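Local atomic coordinates of putative peptidase (Chlamydophila abortus, PDB entry 3CE2), a protein that is probably a zinc-dependent oligopeptidase of the M3B family, thought to cleave a variety of small bioactive peptides. Residues Y89-L92 and T93-D97. Numbering follows the deposited sequence.
Sequences YAHL and THDQD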
# COMPACT_ATOMS: atom_id res chain seq x y z
N TYR A 89 -20.96 -7.65 -0.79
CA TYR A 89 -21.80 -8.39 -1.74
C TYR A 89 -22.18 -7.54 -2.95
O TYR A 89 -22.08 -8.00 -4.08
CB TYR A 89 -23.08 -8.88 -1.07
CG TYR A 89 -23.96 -9.62 -2.02
CD1 TYR A 89 -23.84 -10.98 -2.17
CD2 TYR A 89 -24.91 -8.95 -2.80
CE1 TYR A 89 -24.62 -11.68 -3.04
CE2 TYR A 89 -25.70 -9.64 -3.70
CZ TYR A 89 -25.55 -11.01 -3.81
OH TYR A 89 -26.32 -11.75 -4.67
N ALA A 90 -22.63 -6.31 -2.71
CA ALA A 90 -23.00 -5.39 -3.80
C ALA A 90 -21.80 -5.02 -4.69
O ALA A 90 -21.87 -5.07 -5.93
CB ALA A 90 -23.64 -4.15 -3.23
N HIS A 91 -20.69 -4.67 -4.05
CA HIS A 91 -19.46 -4.26 -4.76
C HIS A 91 -18.89 -5.40 -5.61
O HIS A 91 -18.45 -5.19 -6.74
CB HIS A 91 -18.44 -3.73 -3.74
CG HIS A 91 -17.04 -3.68 -4.25
ND1 HIS A 91 -16.11 -4.67 -3.96
CD2 HIS A 91 -16.40 -2.77 -5.02
CE1 HIS A 91 -14.96 -4.37 -4.55
NE2 HIS A 91 -15.11 -3.22 -5.19
N LEU A 92 -18.89 -6.61 -5.08
CA LEU A 92 -18.39 -7.75 -5.83
C LEU A 92 -19.30 -7.99 -7.03
O LEU A 92 -18.81 -8.30 -8.11
CB LEU A 92 -18.34 -9.01 -4.96
CG LEU A 92 -17.38 -9.16 -3.78
CD1 LEU A 92 -17.57 -10.56 -3.16
CD2 LEU A 92 -15.93 -8.95 -4.21
N THR A 93 -20.61 -7.85 -6.82
CA THR A 93 -21.61 -8.08 -7.88
C THR A 93 -21.41 -7.07 -9.02
O THR A 93 -21.31 -7.44 -10.19
CB THR A 93 -23.07 -8.00 -7.31
OG1 THR A 93 -23.32 -9.14 -6.48
CG2 THR A 93 -24.11 -7.96 -8.44
N HIS A 94 -21.32 -5.80 -8.64
CA HIS A 94 -21.01 -4.71 -9.54
C HIS A 94 -19.76 -4.93 -10.37
O HIS A 94 -19.71 -4.58 -11.53
CB HIS A 94 -20.89 -3.42 -8.72
CG HIS A 94 -20.38 -2.25 -9.50
ND1 HIS A 94 -21.09 -1.65 -10.52
CD2 HIS A 94 -19.23 -1.53 -9.37
CE1 HIS A 94 -20.41 -0.63 -10.99
NE2 HIS A 94 -19.28 -0.53 -10.31
N ASP A 95 -18.72 -5.52 -9.78
CA ASP A 95 -17.46 -5.64 -10.48
C ASP A 95 -17.48 -6.73 -11.54
O ASP A 95 -16.59 -6.79 -12.41
CB ASP A 95 -16.32 -5.84 -9.50
CG ASP A 95 -15.93 -4.56 -8.79
OD1 ASP A 95 -16.41 -3.48 -9.20
OD2 ASP A 95 -15.13 -4.63 -7.83
N GLN A 96 -18.48 -7.61 -11.46
CA GLN A 96 -18.64 -8.65 -12.48
C GLN A 96 -18.99 -8.06 -13.84
O GLN A 96 -18.61 -8.61 -14.88
CB GLN A 96 -19.71 -9.64 -12.05
CG GLN A 96 -19.21 -10.62 -11.03
CD GLN A 96 -20.32 -11.28 -10.23
OE1 GLN A 96 -20.04 -12.07 -9.34
NE2 GLN A 96 -21.56 -10.94 -10.53
N ASP A 97 -19.70 -6.92 -13.81
CA ASP A 97 -20.17 -6.20 -14.99
C ASP A 97 -20.52 -4.76 -14.61
O ASP A 97 -21.57 -4.48 -14.06
CB ASP A 97 -21.38 -6.91 -15.60
CG ASP A 97 -21.99 -6.16 -16.78
OD1 ASP A 97 -21.44 -5.11 -17.23
OD2 ASP A 97 -23.05 -6.63 -17.26
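Thr93 grips the carbonyl of Tyr89, one turn back on the same helix, with two donors. Its backbone N gives the usual helical bond to Tyr89 O at 3.1 Å, and its hydroxyl OG1 adds a second to that oxygen at 2.9 Å. The two donors come from opposite faces of the carbonyl plane, each tilted about 30° from it. The Thr93 side chain is turned to put OG1 beside its own backbone N (chi1 -70°), which turns the hydroxyl back toward the preceding turn. There OG1 also lies over one face of the Tyr89 ring, toward its rim, 3.7 Å from CE2.

His91 and Asp95, also one turn apart, meet through the ring and the carboxylate. Asp95 OD2 sits over a face of the imidazole, 3.0 Å from His91 NE2, with the carboxylate plane 76° from the ring. The oxygen lies above the ring and not in line with a nitrogen, so the close approach is not a hydrogen bond. The carboxylate is held from elsewhere: Tyr375 OH bonds to OD2 and Arg371 forms a salt bridge with OD1.

Between these pairs the backbone bond from His94 N to Ala90 O is nearly straight, at 2.9 Å. Beyond it the pattern slackens, and Gln96 N makes a weak 3.4 Å bond to Leu92 O and a second bond to Thr93 O. Gln96 OE1 is hydrogen-bonded to Trp24.

On the outer shell, Ala90, His91 and His94 touch helix 101-120, whereas Leu92 and Asp95 pack on strand 385-387. These residues form the last turns of the long helix 66-96, where i to i+4 bonding gives way to shorter i to i+3 bonds such as Gln96 N to Thr93 O.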